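Local atomic coordinates of nucleoporin NUP170 (Chaetomium thermophilum, PDB entry 5HAX), a protein that probably serves as a structural scaffold subunit of the nuclear pore complex, combining a beta-propeller-type N-terminal part with an alpha-helical C-terminal part. Residues I432-G437 with G481-R486; A448-A453 with L463-D468; S585-A590 with S644-L649. One frame throughout, in Å; residues are numbered along the deposited sequence.

Interaction 1 of 3, residues I432-G437 with G481-R486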
loop_
_atom_site.group_PDB
_atom_site.type_symbol
_atom_site.label_atom_id
_atom_site.label_comp_id
_atom_site.label_asym_id
_atom_site.label_seq_id
_atom_site.Cartn_x
_atom_site.Cartn_y
_atom_site.Cartn_z
ATOM N N ILE A 432 7.790 10.999 14.878
ATOM C CA ILE A 432 7.259 10.105 15.903
ATOM C C ILE A 432 8.414 9.704 16.808
ATOM O O ILE A 432 9.398 9.114 16.347
ATOM C CB ILE A 432 6.578 8.876 15.285
ATOM C CG1 ILE A 432 5.287 9.308 14.581
ATOM C CG2 ILE A 432 6.275 7.830 16.359
ATOM C CD1 ILE A 432 4.692 8.252 13.687
ATOM N N GLU A 433 8.287 10.015 18.095
ATOM C CA GLU A 433 9.337 9.744 19.067
ATOM C C GLU A 433 9.140 8.365 19.682
ATOM O O GLU A 433 8.032 8.017 20.104
ATOM C CB GLU A 433 9.343 10.811 20.162
ATOM C CG GLU A 433 10.459 10.634 21.184
ATOM C CD GLU A 433 10.532 11.777 22.177
ATOM O OE1 GLU A 433 9.659 12.669 22.128
ATOM O OE2 GLU A 433 11.465 11.784 23.009
ATOM N N LEU A 434 10.215 7.585 19.720
ATOM C CA LEU A 434 10.262 6.329 20.451
ATOM C C LEU A 434 11.013 6.538 21.761
ATOM O O LEU A 434 11.946 7.342 21.839
ATOM C CB LEU A 434 10.940 5.236 19.620
ATOM C CG LEU A 434 10.335 4.963 18.238
ATOM C CD1 LEU A 434 11.179 3.946 17.482
ATOM C CD2 LEU A 434 8.887 4.489 18.345
ATOM N N GLU A 435 10.593 5.812 22.794
ATOM C CA GLU A 435 11.138 6.019 24.127
ATOM C C GLU A 435 12.617 5.639 24.183
ATOM O O GLU A 435 13.154 4.969 23.298
ATOM C CB GLU A 435 10.351 5.210 25.159
ATOM C CG GLU A 435 8.933 5.711 25.384
ATOM C CD GLU A 435 8.199 4.926 26.456
ATOM O OE1 GLU A 435 7.098 5.359 26.861
ATOM O OE2 GLU A 435 8.720 3.878 26.892
ATOM N N ASN A 436 13.274 6.090 25.251
ATOM C CA ASN A 436 14.681 5.774 25.464
ATOM C C ASN A 436 14.878 4.269 25.567
ATOM O O ASN A 436 14.201 3.593 26.347
ATOM C CB ASN A 436 15.187 6.468 26.730
ATOM C CG ASN A 436 16.513 5.909 27.215
ATOM O OD1 ASN A 436 16.578 5.246 28.252
ATOM N ND2 ASN A 436 17.579 6.173 26.469
ATOM N N GLY A 437 15.808 3.746 24.768
ATOM C CA GLY A 437 16.092 2.331 24.714
ATOM C C GLY A 437 15.503 1.619 23.515
ATOM O O GLY A 437 15.935 0.505 23.200
ATOM N N GLY A 481 9.363 -4.078 21.507
ATOM C CA GLY A 481 8.009 -4.403 21.110
ATOM C C GLY A 481 7.745 -4.009 19.670
ATOM O O GLY A 481 8.655 -3.633 18.927
ATOM N N VAL A 482 6.471 -4.117 19.297
ATOM C CA VAL A 482 5.986 -3.790 17.959
ATOM C C VAL A 482 5.000 -2.638 18.098
ATOM O O VAL A 482 3.999 -2.757 18.815
ATOM C CB VAL A 482 5.313 -4.998 17.283
ATOM C CG1 VAL A 482 4.724 -4.605 15.927
ATOM C CG2 VAL A 482 6.299 -6.146 17.131
ATOM N N HIS A 483 5.281 -1.533 17.413
ATOM C CA HIS A 483 4.402 -0.371 17.390
ATOM C C HIS A 483 3.645 -0.328 16.068
ATOM O O HIS A 483 4.232 -0.531 15.001
ATOM C CB HIS A 483 5.200 0.922 17.569
ATOM C CG HIS A 483 6.113 0.914 18.756
ATOM N ND1 HIS A 483 5.778 1.498 19.959
ATOM C CD2 HIS A 483 7.354 0.394 18.924
ATOM C CE1 HIS A 483 6.770 1.338 20.816
ATOM N NE2 HIS A 483 7.739 0.672 20.213
ATOM N N ILE A 484 2.342 -0.064 16.141
ATOM C CA ILE A 484 1.491 0.025 14.957
ATOM C C ILE A 484 1.322 1.496 14.603
ATOM O O ILE A 484 0.852 2.294 15.424
ATOM C CB ILE A 484 0.125 -0.642 15.187
ATOM C CG1 ILE A 484 0.295 -2.083 15.682
ATOM C CG2 ILE A 484 -0.689 -0.613 13.900
ATOM C CD1 ILE A 484 1.014 -3.003 14.708
ATOM N N VAL A 485 1.702 1.852 13.380
ATOM C CA VAL A 485 1.551 3.202 12.848
ATOM C C VAL A 485 0.527 3.140 11.727
ATOM O O VAL A 485 0.597 2.253 10.869
ATOM C CB VAL A 485 2.893 3.758 12.339
ATOM C CG1 VAL A 485 2.717 5.176 11.803
ATOM C CG2 VAL A 485 3.938 3.722 13.445
ATOM N N ARG A 486 -0.416 4.080 11.729
ATOM C CA ARG A 486 -1.524 4.096 10.779
ATOM C C ARG A 486 -1.497 5.388 9.974
ATOM O O ARG A 486 -1.317 6.473 10.536
ATOM C CB ARG A 486 -2.867 3.951 11.503
ATOM C CG ARG A 486 -4.086 4.028 10.587
ATOM C CD ARG A 486 -5.379 3.898 11.379
ATOM N NE ARG A 486 -5.491 2.594 12.029
ATOM C CZ ARG A 486 -6.220 2.353 13.115
ATOM N NH1 ARG A 486 -6.906 3.329 13.695
ATOM N NH2 ARG A 486 -6.256 1.132 13.630
#
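Ile432 and Val485 meet tip to tip between two blades of the beta-propeller. Ile432 lies on strand 427-433, which belongs to one sheet. Val485 lies on strand 481-487 of the next sheet. The touching atoms are Ile432 CD1 and Val485 CG1, 4.1 Å apart. Ile432 gets there by an extended chain: CG1 lies anti to the carbonyl carbon, and CD1 continues outward (chi2 167°). On Val485, CG1 is the branch anti to the backbone N (chi1 -179°). The backbones stay well apart, with 9.5 Å between Ile432 CA and Val485 CA, so the sheets meet through side chains.

This is the closer and more buried half. Both residues are buried, and Val52 of strand 50-57 and Leu404 and Val406 of strand 403-409 also pack on Ile432. The second pair is looser. Leu434 has left the strand, yet its side chain still turns to the other sheet. Its CD2 lies over one face of the His483 imidazole, and the nearest approach is 4.4 Å, to NE2. The aliphatic branch thus meets the ring from above. His483 is only partly exposed, with His55, Asn438 and Thr478 also against its side chain. The solvent side lies around this second pair: Glu433 and Glu435, on either side of Leu434 in sequence, are exposed, and Glu433 OE2 bonds to Gln401 NE2 on its own side.

The meeting is therefore one of methyl groups and a ring face, with no hydrogen bond or salt bridge between the segments. The contact implies apolar packing between the two blades at this point, with polar bonding largely kept within each sheet or its loops.

Interaction 2 of 3, residues A448-A453 with L463-D468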
loop_
_atom_site.group_PDB
_atom_site.type_symbol
_atom_site.label_atom_id
_atom_site.label_comp_id
_atom_site.label_asym_id
_atom_site.label_seq_id
_atom_site.Cartn_x
_atom_site.Cartn_y
_atom_site.Cartn_z
ATOM N N ALA A 448 -2.940 -4.603 2.940
ATOM C CA ALA A 448 -2.701 -4.940 1.548
ATOM C C ALA A 448 -1.955 -3.804 0.846
ATOM O O ALA A 448 -2.158 -2.629 1.167
ATOM C CB ALA A 448 -4.018 -5.214 0.829
ATOM N N PRO A 449 -1.082 -4.127 -0.110
ATOM C CA PRO A 449 -0.349 -3.075 -0.826
ATOM C C PRO A 449 -1.288 -2.039 -1.429
ATOM O O PRO A 449 -2.356 -2.365 -1.950
ATOM C CB PRO A 449 0.408 -3.849 -1.909
ATOM C CG PRO A 449 0.575 -5.214 -1.348
ATOM C CD PRO A 449 -0.651 -5.475 -0.521
ATOM N N PHE A 450 -0.878 -0.776 -1.346
ATOM C CA PHE A 450 -1.707 0.317 -1.834
ATOM C C PHE A 450 -1.714 0.351 -3.355
ATOM O O PHE A 450 -0.681 0.167 -4.006
ATOM C CB PHE A 450 -1.198 1.652 -1.288
ATOM C CG PHE A 450 -1.988 2.847 -1.761
ATOM C CD1 PHE A 450 -1.705 3.449 -2.978
ATOM C CD2 PHE A 450 -3.002 3.377 -0.981
ATOM C CE1 PHE A 450 -2.425 4.548 -3.412
ATOM C CE2 PHE A 450 -3.725 4.477 -1.410
ATOM C CZ PHE A 450 -3.435 5.063 -2.626
ATOM N N ALA A 451 -2.894 0.597 -3.920
ATOM C CA ALA A 451 -3.039 0.806 -5.354
ATOM C C ALA A 451 -4.420 1.372 -5.652
ATOM O O ALA A 451 -5.433 0.697 -5.441
ATOM C CB ALA A 451 -2.815 -0.496 -6.125
ATOM N N ALA A 452 -4.470 2.616 -6.124
ATOM C CA ALA A 452 -5.718 3.248 -6.525
ATOM C C ALA A 452 -6.038 3.031 -7.997
ATOM O O ALA A 452 -7.172 3.292 -8.414
ATOM C CB ALA A 452 -5.668 4.749 -6.230
ATOM N N ALA A 453 -5.074 2.566 -8.786
ATOM C CA ALA A 453 -5.278 2.296 -10.200
ATOM C C ALA A 453 -4.284 1.223 -10.623
ATOM O O ALA A 453 -3.438 0.789 -9.837
ATOM C CB ALA A 453 -5.120 3.570 -11.037
ATOM N N LEU A 463 -7.115 9.886 -2.203
ATOM C CA LEU A 463 -8.454 10.413 -1.969
ATOM C C LEU A 463 -9.516 9.489 -2.546
ATOM O O LEU A 463 -10.587 9.314 -1.955
ATOM C CB LEU A 463 -8.569 11.811 -2.577
ATOM C CG LEU A 463 -7.598 12.837 -1.989
ATOM C CD1 LEU A 463 -7.500 14.060 -2.883
ATOM C CD2 LEU A 463 -8.031 13.230 -0.587
ATOM N N ALA A 464 -9.220 8.865 -3.686
ATOM C CA ALA A 464 -10.210 8.055 -4.382
ATOM C C ALA A 464 -10.541 6.771 -3.630
ATOM O O ALA A 464 -11.656 6.251 -3.766
ATOM C CB ALA A 464 -9.707 7.722 -5.785
ATOM N N VAL A 465 -9.605 6.250 -2.837
ATOM C CA VAL A 465 -9.750 4.946 -2.196
ATOM C C VAL A 465 -9.997 5.066 -0.697
ATOM O O VAL A 465 -9.878 4.070 0.028
ATOM C CB VAL A 465 -8.524 4.058 -2.472
ATOM C CG1 VAL A 465 -8.430 3.732 -3.954
ATOM C CG2 VAL A 465 -7.245 4.729 -1.989
ATOM N N GLN A 466 -10.351 6.260 -0.211
ATOM C CA GLN A 466 -10.565 6.457 1.219
ATOM C C GLN A 466 -11.582 5.480 1.797
ATOM O O GLN A 466 -11.493 5.119 2.976
ATOM C CB GLN A 466 -11.033 7.890 1.491
ATOM C CG GLN A 466 -9.961 8.953 1.324
ATOM C CD GLN A 466 -10.490 10.348 1.604
ATOM O OE1 GLN A 466 -10.432 10.830 2.735
ATOM N NE2 GLN A 466 -11.017 11.000 0.572
ATOM N N PHE A 467 -12.549 5.040 0.988
ATOM C CA PHE A 467 -13.660 4.222 1.466
ATOM C C PHE A 467 -13.688 2.833 0.839
ATOM O O PHE A 467 -14.647 2.084 1.069
ATOM C CB PHE A 467 -14.982 4.947 1.200
ATOM C CG PHE A 467 -14.900 6.433 1.402
ATOM C CD1 PHE A 467 -14.779 6.966 2.672
ATOM C CD2 PHE A 467 -14.927 7.294 0.319
ATOM C CE1 PHE A 467 -14.693 8.330 2.862
ATOM C CE2 PHE A 467 -14.843 8.662 0.502
ATOM C CZ PHE A 467 -14.725 9.180 1.775
ATOM N N ASP A 468 -12.668 2.465 0.062
ATOM C CA ASP A 468 -12.588 1.149 -0.565
ATOM C C ASP A 468 -11.591 0.214 0.099
ATOM O O ASP A 468 -11.755 -1.003 0.008
ATOM C CB ASP A 468 -12.212 1.287 -2.046
ATOM C CG ASP A 468 -13.422 1.375 -2.952
ATOM O OD1 ASP A 468 -14.377 0.590 -2.761
ATOM O OD2 ASP A 468 -13.417 2.231 -3.858
#
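Phe450 lays the far end of its ring against Val465, with CE2 3.6 Å from Val465 CG2. Both residues sit in the long connection between strands 440-445 and 473-478, neighbours in one four-stranded antiparallel sheet of the propeller. The short helix 456-459 stands between the two segments, so the contact brings together the stretches before and after that helix.

The Phe450 side chain leaves the backbone with CG anti to N (chi1 179°), which carries the ring out to the valine. CZ also touches, 3.9 Å from the same CG2 methyl. The ring and the valine approach at a slant.

The other branch of Val465 serves a second partner. CG1 points to Ala452, whose CB is 3.7 Å away, and the two methyls of one valine are thus shared between Phe450 and Ala452. Val465 and Ala452 are both buried. The backbones are close here, with Ala452 CA and Val465 CA 6.2 Å apart.

Around this apolar patch, Arg600 packs on Val465 and donates from NH2 to Ala452 O. Phe467 turns to the helical part, where its ring meets Tyr594 edge-to-face. The second segment is also braced from within: Gln466 NE2 donates to Leu463 O at 3.1 Å, lying in the carbonyl plane on a lone pair, with an N-H...O angle of 161°.

Interaction 3 of 3, residues S585-A590 with S644-L649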
loop_
_atom_site.group_PDB
_atom_site.type_symbol
_atom_site.label_atom_id
_atom_site.label_comp_id
_atom_site.label_asym_id
_atom_site.label_seq_id
_atom_site.Cartn_x
_atom_site.Cartn_y
_atom_site.Cartn_z
ATOM N N SER A 585 -22.874 23.909 -8.202
ATOM C CA SER A 585 -22.218 24.256 -6.952
ATOM C C SER A 585 -21.154 23.222 -6.592
ATOM O O SER A 585 -21.147 22.091 -7.086
ATOM C CB SER A 585 -23.237 24.356 -5.817
ATOM O OG SER A 585 -23.721 23.074 -5.451
ATOM N N SER A 586 -20.237 23.632 -5.713
ATOM C CA SER A 586 -19.271 22.695 -5.157
ATOM C C SER A 586 -19.950 21.643 -4.294
ATOM O O SER A 586 -19.403 20.549 -4.119
ATOM C CB SER A 586 -18.222 23.447 -4.340
ATOM O OG SER A 586 -17.513 24.364 -5.156
ATOM N N ARG A 587 -21.131 21.956 -3.759
ATOM C CA ARG A 587 -21.907 20.971 -3.015
ATOM C C ARG A 587 -22.334 19.819 -3.917
ATOM O O ARG A 587 -22.296 18.652 -3.508
ATOM C CB ARG A 587 -23.123 21.657 -2.393
ATOM C CG ARG A 587 -23.801 20.885 -1.282
ATOM C CD ARG A 587 -24.968 21.675 -0.695
ATOM N NE ARG A 587 -24.541 22.922 -0.057
ATOM C CZ ARG A 587 -24.505 24.111 -0.654
ATOM N NH1 ARG A 587 -24.101 25.177 0.025
ATOM N NH2 ARG A 587 -24.866 24.247 -1.924
ATOM N N HIS A 588 -22.736 20.126 -5.153
ATOM C CA HIS A 588 -23.127 19.081 -6.094
ATOM C C HIS A 588 -21.934 18.223 -6.495
ATOM O O HIS A 588 -22.007 16.989 -6.464
ATOM C CB HIS A 588 -23.763 19.697 -7.339
ATOM C CG HIS A 588 -23.854 18.747 -8.492
ATOM N ND1 HIS A 588 -22.815 18.547 -9.376
ATOM C CD2 HIS A 588 -24.851 17.924 -8.894
ATOM C CE1 HIS A 588 -23.171 17.650 -10.277
ATOM N NE2 HIS A 588 -24.403 17.256 -10.008
ATOM N N ASP A 589 -20.836 18.862 -6.905
ATOM C CA ASP A 589 -19.650 18.113 -7.307
ATOM C C ASP A 589 -19.162 17.220 -6.174
ATOM O O ASP A 589 -18.700 16.097 -6.411
ATOM C CB ASP A 589 -18.547 19.077 -7.747
ATOM C CG ASP A 589 -18.991 20.003 -8.869
ATOM O OD1 ASP A 589 -19.833 19.588 -9.692
ATOM O OD2 ASP A 589 -18.498 21.150 -8.924
ATOM N N ALA A 590 -19.275 17.699 -4.932
ATOM C CA ALA A 590 -18.880 16.895 -3.781
ATOM C C ALA A 590 -19.746 15.648 -3.655
ATOM O O ALA A 590 -19.238 14.557 -3.371
ATOM C CB ALA A 590 -18.966 17.735 -2.507
ATOM N N SER A 644 -34.847 19.625 3.779
ATOM C CA SER A 644 -35.365 20.971 3.995
ATOM C C SER A 644 -34.267 22.005 4.211
ATOM O O SER A 644 -34.489 23.193 3.943
ATOM C CB SER A 644 -36.305 20.980 5.204
ATOM O OG SER A 644 -37.373 20.065 5.026
ATOM N N THR A 645 -33.091 21.584 4.681
ATOM C CA THR A 645 -32.018 22.508 5.030
ATOM C C THR A 645 -30.905 22.576 3.992
ATOM O O THR A 645 -30.133 23.540 4.004
ATOM C CB THR A 645 -31.404 22.118 6.381
ATOM O OG1 THR A 645 -30.957 20.757 6.333
ATOM C CG2 THR A 645 -32.427 22.276 7.498
ATOM N N ILE A 646 -30.802 21.591 3.104
ATOM C CA ILE A 646 -29.751 21.561 2.092
ATOM C C ILE A 646 -30.268 22.236 0.830
ATOM O O ILE A 646 -31.336 21.881 0.315
ATOM C CB ILE A 646 -29.305 20.117 1.807
ATOM C CG1 ILE A 646 -28.593 19.536 3.033
ATOM C CG2 ILE A 646 -28.384 20.065 0.588
ATOM C CD1 ILE A 646 -28.338 18.045 2.948
ATOM N N GLN A 647 -29.502 23.199 0.322
ATOM C CA GLN A 647 -29.897 23.928 -0.875
ATOM C C GLN A 647 -29.921 22.994 -2.078
ATOM O O GLN A 647 -28.997 22.199 -2.278
ATOM C CB GLN A 647 -28.935 25.088 -1.135
ATOM C CG GLN A 647 -28.801 26.079 0.015
ATOM C CD GLN A 647 -27.723 25.687 1.011
ATOM O OE1 GLN A 647 -27.413 24.507 1.178
ATOM N NE2 GLN A 647 -27.142 26.682 1.672
ATOM N N GLY A 648 -30.982 23.093 -2.880
ATOM C CA GLY A 648 -31.111 22.359 -4.116
ATOM C C GLY A 648 -31.973 21.115 -4.021
ATOM O O GLY A 648 -32.528 20.681 -5.037
ATOM N N LEU A 649 -32.095 20.526 -2.830
ATOM C CA LEU A 649 -32.921 19.331 -2.676
ATOM C C LEU A 649 -34.397 19.667 -2.841
ATOM O O LEU A 649 -35.090 19.084 -3.683
ATOM C CB LEU A 649 -32.658 18.682 -1.316
ATOM C CG LEU A 649 -31.239 18.160 -1.068
ATOM C CD1 LEU A 649 -31.176 17.441 0.268
ATOM C CD2 LEU A 649 -30.777 17.235 -2.185
HETATM O O HOH W 1 -26.634 22.567 -3.848
#
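Arg587 presents one face of its guanidinium to the side-chain amide of Gln647. OE1 stands 3.3 Å above that plane, offset toward its rim, and is 3.5 Å from Arg587 CZ. The two planes are 32° apart. The oxygen sits above the N-H groups and does not lie in line with them, so the approach is probably a mild electrostatic attraction. A bend in the Gln647 chain (chi2 88°) brings the amide over the face. The aliphatic part of the arginine also takes part: its CD lies 4.0 Å from Ile646 CG2.

Water 1 adds a polar bridge. It accepts from Arg587 NH2 at 3.1 Å and donates to Gln647 O at 2.9 Å. Gln647 is therefore met twice, through its side chain and through its carbonyl.

The next shell fixes the guanidinium. Its nitrogens donate to backbone carbonyls: NE to Phe560 O, NH1 to Ile561 O and NH2 to Gly565 O. These bonds hold the charged group at the end of helix 549-562 and would restrict its rotation, leaving the face for Gln647. Carbonyls at such a helix end probably suit a positive charge.

Further back, Ser585 is the N-cap of helix 586-599. Its OG accepts from His588 N at 3.1 Å and also bonds to Glu668 OE2. In the same turn, His588 ND1 donates to Asp589 OD1 at 3.2 Å, in the plane of the ring but from above the plane of the carboxylate.

The contact thus joins the first turn of helix 586-599 to the loop after helix 622-640. Ile561 of helix 549-562 packs on both Ile646 and Gln647. Helix 663-694 covers His588, and helix 522-533 lies against Ser586, Asp589 and Ala590.

Interactions 1 and 2 lie in the propeller part, and interaction 3 in the helical part. Along the chain, interaction 2 is nested inside the loop closed by interaction 1: strand 440-445 leads from 432-437 to 448-453, and strand 473-478 leads back to 481-486. Their centres are about 26 Å apart, and their nearest atoms about 10 Å. Interaction 3 follows both in sequence. Its centre is about 27 Å from that of interaction 2, with nearest atoms about 8 Å apart, and about 44 Å from that of interaction 1. Helix 586-599 connects the two parts: it starts in interaction 3, and its Arg597 and Leu598 touch segment 463-468 of interaction 2. No two of the contacts touch directly.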